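Local coordinates for protein pectinesterase (PDB 4PMH) that hydrolyses the methyl esters of pectin to release methanol, probably as part of the rice weevil's digestion of plant cell walls, at residues I161-T173 with Q189-T201. Residues are numbered along the deposited sequence; the frame is centred on the assembly and turned at random.
Sequences IVNLSIENSAKNT and QIHNARLLGHQDT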
loop_
_atom_site.group_PDB
_atom_site.type_symbol
_atom_site.label_atom_id
_atom_site.label_comp_id
_atom_site.label_asym_id
_atom_site.label_seq_id
_atom_site.Cartn_x
_atom_site.Cartn_y
_atom_site.Cartn_z
ATOM N N ILE A 161 -7.263 -10.211 -3.639
ATOM C CA ILE A 161 -8.137 -9.644 -2.615
ATOM C C ILE A 161 -9.170 -8.815 -3.359
ATOM O O ILE A 161 -8.803 -7.917 -4.111
ATOM C CB ILE A 161 -7.361 -8.737 -1.620
ATOM C CG1 ILE A 161 -6.293 -9.519 -0.868
ATOM C CG2 ILE A 161 -8.327 -8.132 -0.617
ATOM C CD1 ILE A 161 -5.384 -8.632 -0.011
ATOM N N VAL A 162 -10.450 -9.117 -3.166
ATOM C CA VAL A 162 -11.493 -8.603 -4.056
ATOM C C VAL A 162 -12.725 -8.203 -3.268
ATOM O O VAL A 162 -13.118 -8.914 -2.347
ATOM C CB VAL A 162 -11.909 -9.692 -5.060
ATOM C CG1 VAL A 162 -12.919 -9.160 -6.075
ATOM C CG2 VAL A 162 -10.683 -10.270 -5.735
ATOM N N ASN A 163 -13.335 -7.076 -3.637
ATOM C CA ASN A 163 -14.661 -6.710 -3.141
ATOM C C ASN A 163 -14.784 -6.738 -1.605
ATOM O O ASN A 163 -15.674 -7.343 -1.043
ATOM C CB ASN A 163 -15.727 -7.618 -3.781
ATOM C CG ASN A 163 -17.144 -7.096 -3.575
ATOM O OD1 ASN A 163 -17.367 -5.892 -3.557
ATOM N ND2 ASN A 163 -18.099 -7.998 -3.436
ATOM N N LEU A 164 -13.908 -6.044 -0.914
ATOM C CA LEU A 164 -14.031 -5.999 0.521
ATOM C C LEU A 164 -13.266 -4.799 1.050
ATOM O O LEU A 164 -12.517 -4.142 0.312
ATOM C CB LEU A 164 -13.541 -7.323 1.145
ATOM C CG LEU A 164 -12.131 -7.808 0.805
ATOM C CD1 LEU A 164 -11.079 -7.003 1.563
ATOM C CD2 LEU A 164 -11.972 -9.291 1.110
ATOM N N SER A 165 -13.487 -4.510 2.319
ATOM C CA SER A 165 -12.900 -3.352 2.970
ATOM C C SER A 165 -11.985 -3.812 4.103
ATOM O O SER A 165 -12.371 -4.647 4.935
ATOM C CB SER A 165 -14.012 -2.465 3.540
ATOM O OG SER A 165 -14.881 -1.946 2.535
ATOM N N ILE A 166 -10.793 -3.234 4.168
ATOM C CA ILE A 166 -9.867 -3.512 5.243
ATOM C C ILE A 166 -9.534 -2.203 5.921
ATOM O O ILE A 166 -9.152 -1.239 5.261
ATOM C CB ILE A 166 -8.539 -4.158 4.748
ATOM C CG1 ILE A 166 -8.802 -5.404 3.885
ATOM C CG2 ILE A 166 -7.666 -4.534 5.925
ATOM C CD1 ILE A 166 -7.622 -5.849 3.048
ATOM N N GLU A 167 -9.643 -2.181 7.241
ATOM C CA GLU A 167 -9.450 -0.960 7.982
ATOM C C GLU A 167 -8.625 -1.179 9.229
ATOM O O GLU A 167 -8.864 -2.116 9.983
ATOM C CB GLU A 167 -10.815 -0.383 8.401
ATOM C CG GLU A 167 -10.704 0.783 9.370
ATOM C CD GLU A 167 -12.045 1.408 9.637
ATOM O OE1 GLU A 167 -12.970 0.654 9.994
ATOM O OE2 GLU A 167 -12.163 2.641 9.463
ATOM N N ASN A 168 -7.677 -0.279 9.458
ATOM C CA ASN A 168 -7.091 -0.123 10.786
ATOM C C ASN A 168 -7.445 1.293 11.265
ATOM O O ASN A 168 -6.948 2.294 10.751
ATOM C CB ASN A 168 -5.590 -0.391 10.755
ATOM C CG ASN A 168 -4.992 -0.564 12.146
ATOM O OD1 ASN A 168 -5.505 -0.023 13.139
ATOM N ND2 ASN A 168 -3.907 -1.334 12.226
ATOM N N SER A 169 -8.335 1.355 12.244
ATOM C CA SER A 169 -9.050 2.580 12.576
ATOM C C SER A 169 -8.306 3.419 13.608
ATOM O O SER A 169 -8.822 4.424 14.066
ATOM C CB SER A 169 -10.460 2.262 13.075
ATOM O OG SER A 169 -10.456 1.473 14.262
ATOM N N ALA A 170 -7.093 3.027 13.956
ATOM C CA ALA A 170 -6.315 3.774 14.947
ATOM C C ALA A 170 -6.054 5.208 14.492
ATOM O O ALA A 170 -5.426 5.434 13.450
ATOM C CB ALA A 170 -5.000 3.082 15.241
ATOM N N LYS A 171 -6.556 6.148 15.286
ATOM C CA LYS A 171 -6.284 7.572 15.137
ATOM C C LYS A 171 -6.149 8.226 16.546
ATOM O O LYS A 171 -6.506 9.383 16.750
ATOM C CB LYS A 171 -7.397 8.239 14.313
ATOM C CG LYS A 171 -8.811 7.878 14.757
ATOM C CD LYS A 171 -9.882 8.559 13.909
ATOM C CE LYS A 171 -10.387 9.854 14.536
ATOM N NZ LYS A 171 -11.597 10.379 13.832
ATOM N N ASN A 172 -5.575 7.482 17.485
ATOM C CA ASN A 172 -5.658 7.814 18.916
ATOM C C ASN A 172 -4.777 9.018 19.309
ATOM O O ASN A 172 -5.153 9.821 20.172
ATOM C CB ASN A 172 -5.326 6.558 19.732
ATOM C CG ASN A 172 -6.181 5.364 19.318
ATOM O OD1 ASN A 172 -7.377 5.333 19.586
ATOM N ND2 ASN A 172 -5.575 4.387 18.647
ATOM N N THR A 173 -3.607 9.116 18.672
ATOM C CA THR A 173 -2.752 10.306 18.716
ATOM C C THR A 173 -2.298 10.613 17.292
ATOM O O THR A 173 -2.480 9.799 16.390
ATOM C CB THR A 173 -1.486 10.089 19.563
ATOM O OG1 THR A 173 -0.552 9.285 18.829
ATOM C CG2 THR A 173 -1.804 9.411 20.910
ATOM N N GLN A 189 -2.871 -9.241 -6.319
ATOM C CA GLN A 189 -3.843 -8.470 -7.052
ATOM C C GLN A 189 -4.904 -8.008 -6.066
ATOM O O GLN A 189 -5.450 -8.821 -5.317
ATOM C CB GLN A 189 -4.486 -9.331 -8.140
ATOM C CG GLN A 189 -3.526 -9.902 -9.158
ATOM C CD GLN A 189 -4.218 -10.896 -10.079
ATOM O OE1 GLN A 189 -4.131 -12.099 -9.881
ATOM N NE2 GLN A 189 -4.941 -10.392 -11.064
ATOM N N ILE A 190 -5.175 -6.708 -6.051
ATOM C CA ILE A 190 -6.202 -6.122 -5.182
ATOM C C ILE A 190 -7.214 -5.433 -6.088
ATOM O O ILE A 190 -6.858 -4.515 -6.832
ATOM C CB ILE A 190 -5.603 -5.064 -4.239
ATOM C CG1 ILE A 190 -4.498 -5.644 -3.377
ATOM C CG2 ILE A 190 -6.686 -4.462 -3.362
ATOM C CD1 ILE A 190 -3.195 -5.859 -4.098
ATOM N N HIS A 191 -8.467 -5.876 -6.068
ATOM C CA HIS A 191 -9.435 -5.408 -7.049
ATOM C C HIS A 191 -10.753 -5.047 -6.391
ATOM O O HIS A 191 -11.321 -5.856 -5.662
ATOM C CB HIS A 191 -9.633 -6.466 -8.119
ATOM C CG HIS A 191 -10.653 -6.112 -9.156
ATOM N ND1 HIS A 191 -10.541 -5.003 -9.966
ATOM C CD2 HIS A 191 -11.774 -6.758 -9.560
ATOM C CE1 HIS A 191 -11.568 -4.960 -10.797
ATOM N NE2 HIS A 191 -12.330 -6.015 -10.576
ATOM N N ASN A 192 -11.237 -3.833 -6.643
ATOM C CA ASN A 192 -12.530 -3.410 -6.125
ATOM C C ASN A 192 -12.568 -3.457 -4.594
ATOM O O ASN A 192 -13.477 -4.000 -4.000
ATOM C CB ASN A 192 -13.662 -4.252 -6.735
ATOM C CG ASN A 192 -15.043 -3.663 -6.465
ATOM O OD1 ASN A 192 -15.234 -2.435 -6.458
ATOM N ND2 ASN A 192 -16.017 -4.537 -6.227
ATOM N N ALA A 193 -11.569 -2.865 -3.966
ATOM C CA ALA A 193 -11.441 -2.914 -2.526
ATOM C C ALA A 193 -11.367 -1.521 -1.964
ATOM O O ALA A 193 -11.225 -0.532 -2.706
ATOM C CB ALA A 193 -10.191 -3.711 -2.145
ATOM N N ARG A 194 -11.484 -1.447 -0.641
ATOM C CA ARG A 194 -11.418 -0.198 0.088
ATOM C C ARG A 194 -10.420 -0.420 1.241
ATOM O O ARG A 194 -10.587 -1.346 2.032
ATOM C CB ARG A 194 -12.821 0.169 0.631
ATOM C CG ARG A 194 -13.928 0.333 -0.425
ATOM C CD ARG A 194 -15.324 0.595 0.159
ATOM N NE ARG A 194 -15.363 1.762 1.048
ATOM C CZ ARG A 194 -15.545 1.746 2.380
ATOM N NH1 ARG A 194 -15.747 0.620 3.066
ATOM N NH2 ARG A 194 -15.530 2.899 3.052
ATOM N N LEU A 195 -9.385 0.405 1.309
ATOM C CA LEU A 195 -8.314 0.259 2.273
ATOM C C LEU A 195 -8.284 1.545 3.110
ATOM O O LEU A 195 -8.066 2.624 2.564
ATOM C CB LEU A 195 -6.978 -0.014 1.535
ATOM C CG LEU A 195 -6.997 -1.170 0.518
ATOM C CD1 LEU A 195 -5.708 -1.198 -0.283
ATOM C CD2 LEU A 195 -7.221 -2.503 1.222
ATOM N N LEU A 196 -8.553 1.433 4.421
ATOM C CA LEU A 196 -8.886 2.589 5.245
ATOM C C LEU A 196 -7.974 2.718 6.464
ATOM O O LEU A 196 -7.773 1.780 7.210
ATOM C CB LEU A 196 -10.336 2.512 5.742
ATOM C CG LEU A 196 -11.447 2.030 4.791
ATOM C CD1 LEU A 196 -12.762 1.867 5.542
ATOM C CD2 LEU A 196 -11.620 2.947 3.594
ATOM N N GLY A 197 -7.441 3.898 6.663
ATOM C CA GLY A 197 -6.583 4.120 7.786
ATOM C C GLY A 197 -6.241 5.574 7.859
ATOM O O GLY A 197 -6.958 6.420 7.321
ATOM N N HIS A 198 -5.143 5.859 8.539
ATOM C CA HIS A 198 -4.660 7.218 8.634
ATOM C C HIS A 198 -3.196 7.251 8.270
ATOM O O HIS A 198 -2.868 7.567 7.118
ATOM C CB HIS A 198 -4.974 7.788 10.000
ATOM C CG HIS A 198 -6.397 8.201 10.124
ATOM N ND1 HIS A 198 -7.380 7.346 10.569
ATOM C CD2 HIS A 198 -7.020 9.349 9.780
ATOM C CE1 HIS A 198 -8.548 7.956 10.510
ATOM N NE2 HIS A 198 -8.356 9.174 10.038
ATOM N N GLN A 199 -2.321 6.900 9.207
ATOM C CA GLN A 199 -0.888 6.820 8.933
ATOM C C GLN A 199 -0.514 5.377 8.609
ATOM O O GLN A 199 -0.817 4.492 9.386
ATOM C CB GLN A 199 -0.104 7.312 10.150
ATOM C CG GLN A 199 1.384 7.463 9.931
ATOM C CD GLN A 199 2.079 8.239 11.058
ATOM O OE1 GLN A 199 1.430 8.826 11.937
ATOM N NE2 GLN A 199 3.397 8.241 11.035
ATOM N N ASP A 200 0.161 5.147 7.472
ATOM C CA ASP A 200 0.659 3.817 7.079
ATOM C C ASP A 200 -0.446 2.827 6.709
ATOM O O ASP A 200 -0.301 1.614 6.864
ATOM C CB ASP A 200 1.581 3.207 8.152
ATOM C CG ASP A 200 2.859 4.018 8.371
ATOM O OD1 ASP A 200 3.134 4.973 7.632
ATOM O OD2 ASP A 200 3.595 3.678 9.296
ATOM N N THR A 201 -1.542 3.348 6.184
ATOM C CA THR A 201 -2.649 2.496 5.741
ATOM C C THR A 201 -2.220 1.277 4.918
ATOM O O THR A 201 -2.573 0.143 5.261
ATOM C CB THR A 201 -3.693 3.315 4.967
ATOM O OG1 THR A 201 -4.101 4.435 5.764
ATOM C CG2 THR A 201 -4.883 2.461 4.550
HETATM O O HOH W 1 -18.832 -5.018 -5.804
HETATM O O HOH W 2 -4.095 3.975 10.111
HETATM O O HOH W 3 -6.907 4.850 11.278
HETATM O O HOH W 4 -2.926 5.821 11.968
#
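Arg194 runs alongside Ser165, its partner in the parallel pairing of strands 165-168 and 194-196. Its CB starts 3.5 Å from Ser165 OG, CG runs past, and CD returns to 3.5 Å from that oxygen; after a bend at chi3 (56°), NE and CZ pass Ser165 OG at 4.0 and 3.8 Å, and NH1 donates a hydrogen bond to it (2.8 Å), the oxygen lying at the guanidinium edge, 22° out of plane. Leu196 CD2 covers one guanidinium face, and Ser165 OG also hydrogen-bonds Pro98 O. An alanine in place of Arg194 would probably leave Ser165 OG without this donor and uncover Leu196 CD2. Between the strands, Arg194 N hydrogen-bonds Leu164 O and Ile166 N Arg194 O. At the preceding turn the Asn163 and Asn192 amides lie side by side, 4° from parallel; water bridges Asn163 OD1 and Asn192 ND2, and Asn163 ND2 hydrogen-bonds Gly93 O. Farther along, Lys171 CB packs over the His198 ring, 4.1 Å from its centroid; Asp246 salt-bridges Lys171 NZ and hydrogen-bonds His198 NE2. Gln199 and Asp200 follow, by similarity transition-state stabiliser and proton donor. In this right-handed parallel beta-helix, Ile161, Ile166, Ile190 and Leu195 meet Leu181 of strand 181-183 inside, and strand 101-105 flanks strand 165-168.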